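Local coordinates for protein cellulose 1,4-beta-cellobiosidase (Thermobifida fusca, PDB 4JJJ) that probably hydrolyses cellulose as a cellobiohydrolase, through the family 48 glycoside hydrolase domain that makes up this chain, at residues R177-S182 against V405-P410; G376-W381 against Y399-P404. The protein carries 1 engineered substitution. One frame throughout, in Å; residues are numbered along the deposited sequence.

Contact 1 of 2, residues R177-S182 against V405-P410; sequences RGARES and VWNDPP. With CA (calcium ion), chain E; BGC (beta-D-glucopyranose), chain D.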
loop_
_atom_site.group_PDB
_atom_site.type_symbol
_atom_site.label_atom_id
_atom_site.label_comp_id
_atom_site.label_asym_id
_atom_site.label_seq_id
_atom_site.Cartn_x
_atom_site.Cartn_y
_atom_site.Cartn_z
ATOM N N ARG A 177 7.976 -0.200 14.452
ATOM C CA ARG A 177 9.370 -0.115 15.048
ATOM C C ARG A 177 10.439 0.044 14.027
ATOM O O ARG A 177 11.566 -0.460 14.111
ATOM C CB ARG A 177 9.628 -1.310 16.030
ATOM C CG ARG A 177 8.629 -1.221 17.208
ATOM C CD ARG A 177 8.836 -2.286 18.273
ATOM N NE ARG A 177 8.602 -3.604 17.797
ATOM C CZ ARG A 177 8.734 -4.724 18.487
ATOM N NH1 ARG A 177 9.126 -4.633 19.737
ATOM N NH2 ARG A 177 8.428 -5.909 17.954
ATOM N N GLY A 178 10.096 0.832 13.020
ATOM C CA GLY A 178 11.141 1.335 12.134
ATOM C C GLY A 178 11.537 0.421 10.972
ATOM O O GLY A 178 10.862 -0.611 10.636
ATOM N N ALA A 179 12.562 0.826 10.264
ATOM C CA ALA A 179 12.950 0.205 9.060
ATOM C C ALA A 179 13.336 -1.215 9.068
ATOM O O ALA A 179 13.292 -1.913 8.048
ATOM C CB ALA A 179 14.074 1.020 8.389
ATOM N N ARG A 180 13.791 -1.710 10.235
ATOM C CA ARG A 180 14.327 -3.043 10.313
ATOM C C ARG A 180 13.305 -3.976 10.863
ATOM O O ARG A 180 13.600 -5.117 11.073
ATOM C CB ARG A 180 15.631 -3.015 11.173
ATOM C CG ARG A 180 16.798 -2.477 10.361
ATOM C CD ARG A 180 18.135 -2.717 11.071
ATOM N NE ARG A 180 18.468 -4.104 11.200
ATOM C CZ ARG A 180 19.621 -4.545 11.723
ATOM N NH1 ARG A 180 20.549 -3.664 12.138
ATOM N NH2 ARG A 180 19.846 -5.850 11.838
ATOM N N GLU A 181 12.113 -3.489 11.129
ATOM C CA GLU A 181 11.077 -4.384 11.684
ATOM C C GLU A 181 10.306 -4.973 10.454
ATOM O O GLU A 181 9.436 -4.291 9.893
ATOM C CB GLU A 181 10.146 -3.634 12.615
ATOM C CG GLU A 181 9.085 -4.514 13.232
ATOM C CD GLU A 181 7.985 -3.771 13.894
ATOM O OE1 GLU A 181 7.453 -2.745 13.316
ATOM O OE2 GLU A 181 7.642 -4.049 15.113
ATOM N N SER A 182 10.605 -6.220 10.107
ATOM C CA SER A 182 9.904 -6.914 9.043
ATOM C C SER A 182 8.517 -7.435 9.509
ATOM O O SER A 182 8.111 -7.314 10.666
ATOM C CB SER A 182 10.719 -8.057 8.654
ATOM O OG SER A 182 10.555 -9.190 9.543
ATOM N N VAL A 405 11.683 3.403 3.378
ATOM C CA VAL A 405 10.880 2.937 4.476
ATOM C C VAL A 405 11.242 1.558 4.996
ATOM O O VAL A 405 11.605 1.470 6.178
ATOM C CB VAL A 405 9.377 3.085 4.292
ATOM C CG1 VAL A 405 8.665 2.742 5.560
ATOM C CG2 VAL A 405 9.027 4.530 3.833
ATOM N N TRP A 406 10.997 0.518 4.220
ATOM C CA TRP A 406 11.257 -0.884 4.661
ATOM C C TRP A 406 12.711 -1.207 4.243
ATOM O O TRP A 406 13.124 -0.986 3.077
ATOM C CB TRP A 406 10.384 -1.890 3.925
ATOM C CG TRP A 406 9.001 -2.111 4.397
ATOM C CD1 TRP A 406 8.259 -1.390 5.251
ATOM C CD2 TRP A 406 8.220 -3.259 3.990
ATOM N NE1 TRP A 406 7.011 -2.029 5.394
ATOM C CE2 TRP A 406 6.984 -3.181 4.634
ATOM C CE3 TRP A 406 8.484 -4.316 3.195
ATOM C CZ2 TRP A 406 6.020 -4.174 4.453
ATOM C CZ3 TRP A 406 7.491 -5.348 3.031
ATOM C CH2 TRP A 406 6.326 -5.223 3.647
ATOM N N ASN A 407 13.485 -1.770 5.196
ATOM C CA ASN A 407 14.802 -2.343 4.841
ATOM C C ASN A 407 14.930 -3.858 5.082
ATOM O O ASN A 407 15.922 -4.468 4.910
ATOM C CB ASN A 407 15.849 -1.669 5.687
ATOM C CG ASN A 407 16.040 -0.167 5.518
ATOM O OD1 ASN A 407 16.864 0.441 6.315
ATOM N ND2 ASN A 407 15.428 0.448 4.568
ATOM N N ASP A 408 13.814 -4.460 5.536
ATOM C CA ASP A 408 13.681 -5.911 5.801
ATOM C C ASP A 408 12.392 -6.437 5.232
ATOM O O ASP A 408 11.473 -6.675 5.986
ATOM C CB ASP A 408 13.808 -6.139 7.319
ATOM C CG ASP A 408 14.010 -7.602 7.686
ATOM O OD1 ASP A 408 14.183 -7.782 8.928
ATOM O OD2 ASP A 408 14.071 -8.455 6.825
ATOM N N PRO A 409 12.347 -6.659 3.908
ATOM C CA PRO A 409 13.367 -6.521 2.909
ATOM C C PRO A 409 13.419 -5.086 2.338
ATOM O O PRO A 409 12.490 -4.329 2.473
ATOM C CB PRO A 409 12.873 -7.466 1.829
ATOM C CG PRO A 409 11.407 -7.291 1.845
ATOM C CD PRO A 409 11.089 -7.211 3.320
ATOM N N PRO A 410 14.530 -4.780 1.657
ATOM C CA PRO A 410 14.572 -3.504 0.918
ATOM C C PRO A 410 13.327 -3.338 0.065
ATOM O O PRO A 410 13.013 -4.207 -0.719
ATOM C CB PRO A 410 15.830 -3.634 0.108
ATOM C CG PRO A 410 16.707 -4.613 0.901
ATOM C CD PRO A 410 15.716 -5.621 1.380
HETATM CA CA CA E . 14.711 -7.205 11.056
HETATM C C2 BGC D . 3.014 -1.045 4.579
HETATM C C3 BGC D . 3.187 -0.763 6.072
HETATM C C4 BGC D . 2.400 0.456 6.429
HETATM C C5 BGC D . 0.945 0.390 6.051
HETATM C C6 BGC D . 0.144 1.644 6.380
HETATM C C1 BGC D . 1.546 -0.995 4.265
HETATM O O1 BGC D . 1.358 -1.163 2.851
HETATM O O2 BGC D . 3.597 -2.297 4.157
HETATM O O3 BGC D . 4.600 -0.509 6.279
HETATM O O4 BGC D . 2.407 0.401 7.899
HETATM O O5 BGC D . 0.889 0.200 4.627
HETATM O O6 BGC D . 0.791 2.784 5.744
HETATM O O HOH W 1 9.469 0.213 7.989
HETATM O O HOH W 2 11.320 -3.532 6.714
HETATM O O HOH W 3 16.686 -6.103 9.959
HETATM O O HOH W 4 15.586 -6.476 13.104
#
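R180 and D408 meet through a calcium ion: the backbone O of R180 binds it at 2.4 Å and D408 OD1 at 2.3 Å, with two waters, E185 and E560 completing the site. The D408 carboxylate is brought to the ion by a chi1 of -167°, which sets CG anti to the backbone N; its OD2 turns to a salt bridge with R551. S182 lies alongside, its CB 3.5 Å from D408 CG, while its OG accepts from the backbone N of W184. Away from the ion, N407 N donates to A179 O (2.9 Å), and one water bridges A179 O to D408 N. A179 CB packs 3.3 Å from V405 O and also touches N407 OD1. Two loops are joined here in the (alpha/alpha)6 catalytic domain, and the second carries W406 into the glycan pocket. There the indole NE1 donates to O3 of a glucose unit at 3.0 Å, with the sugar oxygen near the ring plane at its edge. A phenylalanine here, lacking the N-H, would probably leave O3 without this donor and the sugar, also bonded to W299 NE1 and N221 O, less firmly oriented. Farther back, the type I turn G178-E181 presents R180 O; R177 holds both carboxylate oxygens of E181, its backbone N donating to OE1 and its NE to OE2, the latter a salt bridge at 2.9 Å.

Contact 2 of 2, residues G376-W381 against Y399-P404; sequences GATNSW and YYDWQP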
loop_
_atom_site.group_PDB
_atom_site.type_symbol
_atom_site.label_atom_id
_atom_site.label_comp_id
_atom_site.label_asym_id
_atom_site.label_seq_id
_atom_site.Cartn_x
_atom_site.Cartn_y
_atom_site.Cartn_z
ATOM N N GLY A 376 13.208 5.818 -4.411
ATOM C CA GLY A 376 12.516 7.021 -3.991
ATOM C C GLY A 376 13.378 8.046 -3.285
ATOM O O GLY A 376 14.607 8.076 -3.506
ATOM N N ALA A 377 12.793 8.805 -2.426
ATOM C CA ALA A 377 13.545 9.813 -1.714
ATOM C C ALA A 377 12.805 10.169 -0.433
ATOM O O ALA A 377 11.619 9.960 -0.224
ATOM C CB ALA A 377 13.638 11.094 -2.560
ATOM N N THR A 378 13.578 10.725 0.508
ATOM C CA THR A 378 13.038 11.129 1.791
ATOM C C THR A 378 13.513 12.475 2.333
ATOM O O THR A 378 14.694 12.903 2.054
ATOM C CB THR A 378 13.366 10.065 2.909
ATOM O OG1 THR A 378 12.706 10.459 4.114
ATOM C CG2 THR A 378 14.806 9.952 3.123
ATOM N N ASN A 379 12.596 13.155 3.014
ATOM C CA ASN A 379 12.964 14.420 3.729
ATOM C C ASN A 379 13.502 14.156 5.165
ATOM O O ASN A 379 13.783 15.093 5.907
ATOM C CB ASN A 379 11.756 15.375 3.829
ATOM C CG ASN A 379 12.174 16.799 4.168
ATOM O OD1 ASN A 379 12.994 17.342 3.494
ATOM N ND2 ASN A 379 11.567 17.372 5.114
ATOM N N SER A 380 13.458 12.920 5.611
ATOM C CA SER A 380 13.903 12.563 6.971
ATOM C C SER A 380 14.776 11.347 6.890
ATOM O O SER A 380 14.324 10.184 6.920
ATOM C CB SER A 380 12.749 12.290 7.871
ATOM O OG SER A 380 13.113 12.048 9.245
ATOM N N TRP A 381 16.114 11.556 6.756
ATOM C CA TRP A 381 16.985 10.433 6.698
ATOM C C TRP A 381 16.878 9.526 7.960
ATOM O O TRP A 381 17.037 9.986 9.078
ATOM C CB TRP A 381 18.444 10.940 6.473
ATOM C CG TRP A 381 19.338 9.897 5.960
ATOM C CD1 TRP A 381 20.404 9.350 6.632
ATOM C CD2 TRP A 381 19.295 9.228 4.686
ATOM N NE1 TRP A 381 20.973 8.360 5.868
ATOM C CE2 TRP A 381 20.303 8.270 4.673
ATOM C CE3 TRP A 381 18.476 9.345 3.558
ATOM C CZ2 TRP A 381 20.543 7.444 3.554
ATOM C CZ3 TRP A 381 18.691 8.554 2.469
ATOM C CH2 TRP A 381 19.738 7.600 2.465
ATOM N N TYR A 399 16.472 13.280 -0.136
ATOM C CA TYR A 399 17.580 12.441 -0.374
ATOM C C TYR A 399 17.226 11.145 -1.005
ATOM O O TYR A 399 16.336 10.454 -0.473
ATOM C CB TYR A 399 18.312 12.173 0.955
ATOM C CG TYR A 399 18.880 13.491 1.522
ATOM C CD1 TYR A 399 20.016 14.009 0.995
ATOM C CD2 TYR A 399 18.190 14.173 2.489
ATOM C CE1 TYR A 399 20.501 15.240 1.454
ATOM C CE2 TYR A 399 18.667 15.390 2.949
ATOM C CZ TYR A 399 19.828 15.877 2.419
ATOM O OH TYR A 399 20.335 17.132 2.823
ATOM N N TYR A 400 17.952 10.714 -2.031
ATOM C CA TYR A 400 17.704 9.422 -2.690
ATOM C C TYR A 400 17.797 8.266 -1.719
ATOM O O TYR A 400 18.751 8.141 -0.966
ATOM C CB TYR A 400 18.698 9.205 -3.853
ATOM C CG TYR A 400 18.609 7.811 -4.407
ATOM C CD1 TYR A 400 17.462 7.404 -5.070
ATOM C CD2 TYR A 400 19.616 6.906 -4.291
ATOM C CE1 TYR A 400 17.297 6.129 -5.540
ATOM C CE2 TYR A 400 19.538 5.658 -4.806
ATOM C CZ TYR A 400 18.345 5.186 -5.423
ATOM O OH TYR A 400 18.194 3.899 -5.935
ATOM N N ASP A 401 16.793 7.399 -1.700
ATOM C CA ASP A 401 16.734 6.221 -0.859
ATOM C C ASP A 401 16.395 5.016 -1.756
ATOM O O ASP A 401 15.344 4.924 -2.341
ATOM C CB ASP A 401 15.731 6.297 0.294
ATOM C CG ASP A 401 15.975 5.269 1.380
ATOM O OD1 ASP A 401 16.549 4.204 1.066
ATOM O OD2 ASP A 401 15.602 5.598 2.551
ATOM N N TRP A 402 17.402 4.155 -1.915
ATOM C CA TRP A 402 17.244 2.968 -2.754
ATOM C C TRP A 402 16.242 1.900 -2.173
ATOM O O TRP A 402 15.803 1.029 -2.864
ATOM C CB TRP A 402 18.531 2.238 -2.949
ATOM C CG TRP A 402 19.218 1.615 -1.776
ATOM C CD1 TRP A 402 19.955 2.221 -0.828
ATOM C CD2 TRP A 402 19.124 0.217 -1.406
ATOM N NE1 TRP A 402 20.383 1.295 0.091
ATOM C CE2 TRP A 402 19.933 0.045 -0.285
ATOM C CE3 TRP A 402 18.527 -0.884 -1.987
ATOM C CZ2 TRP A 402 20.034 -1.179 0.388
ATOM C CZ3 TRP A 402 18.658 -2.100 -1.395
ATOM C CH2 TRP A 402 19.404 -2.236 -0.179
ATOM N N GLN A 403 15.860 2.130 -0.903
ATOM C CA GLN A 403 14.993 1.223 -0.155
ATOM C C GLN A 403 14.067 2.025 0.782
ATOM O O GLN A 403 14.088 1.926 1.974
ATOM C CB GLN A 403 15.790 0.169 0.646
ATOM C CG GLN A 403 16.932 0.787 1.484
ATOM C CD GLN A 403 17.617 -0.197 2.377
ATOM O OE1 GLN A 403 17.218 -1.394 2.524
ATOM N NE2 GLN A 403 18.576 0.362 3.179
ATOM N N PRO A 404 13.209 2.866 0.214
ATOM C CA PRO A 404 12.370 3.700 1.112
ATOM C C PRO A 404 11.614 2.929 2.163
ATOM O O PRO A 404 10.977 1.942 1.835
ATOM C CB PRO A 404 11.401 4.374 0.106
ATOM C CG PRO A 404 12.121 4.355 -1.197
ATOM C CD PRO A 404 12.823 3.052 -1.221
#
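An antiparallel strand pair, 376-378 with 399-401, forms the middle of a four-stranded sheet, its short segments twisted well away from exact antiparallel, their directions 130° apart. T378 and Y399 are a hydrogen-bonded pair: Y399 N donates to T378 O at 2.8 Å and T378 N to Y399 O at 2.9 Å. A377 and Y400 form the non-hydrogen-bonded pair beside it, with A377 CA 3.1 Å from Y399 O. At the other end, D401 N reaches G376 O in a nearly straight bond, although the donor stands 47° out of the carbonyl plane. The same oxygen lies 3.3 Å from Y400 CD1. G376 could hardly carry a side chain: a CB would crowd P404 CG as well as the preceding carbonyl. Strand 321-323 flanks 376-378 on its other side, and the A377 methyl touches F362 and W365 of helix 348-365. At the end of strand 376-378, T378 OG1 accepts from S380 N in an ST turn leading to W381. With CG anti to its N (chi1 -161°), the W381 indole returns to the partner strand, CE3 lying 3.8 Å from Y399 CB and the ring edge at Y400 O; the W381 and Y399 side chains cross at about a right angle. Within 399-404, D401 OD1 accepts from Q403 N in an Asx turn ahead of P404, whose CG rests on G376 N.

In the fold
From the N terminus, the chain first passes through 177-182, in the loop between strands 170-173 and 189-190, and meets 405-410 after more than two hundred residues of helices and strands. Contact 1 closes that long excursion. Contact 2 falls within it as a local closure, joining 376-381 to 399-404 across 17 intervening residues. The second segment of contact 2 runs directly into that of contact 1, so the chain leaves the sheet and enters, without a break, the loop that carries a calcium ligand and a glycan-binding tryptophan, then continues to helix 416-432. The centres lie about 13 Å apart, and P410 packs back on W402 and Q403.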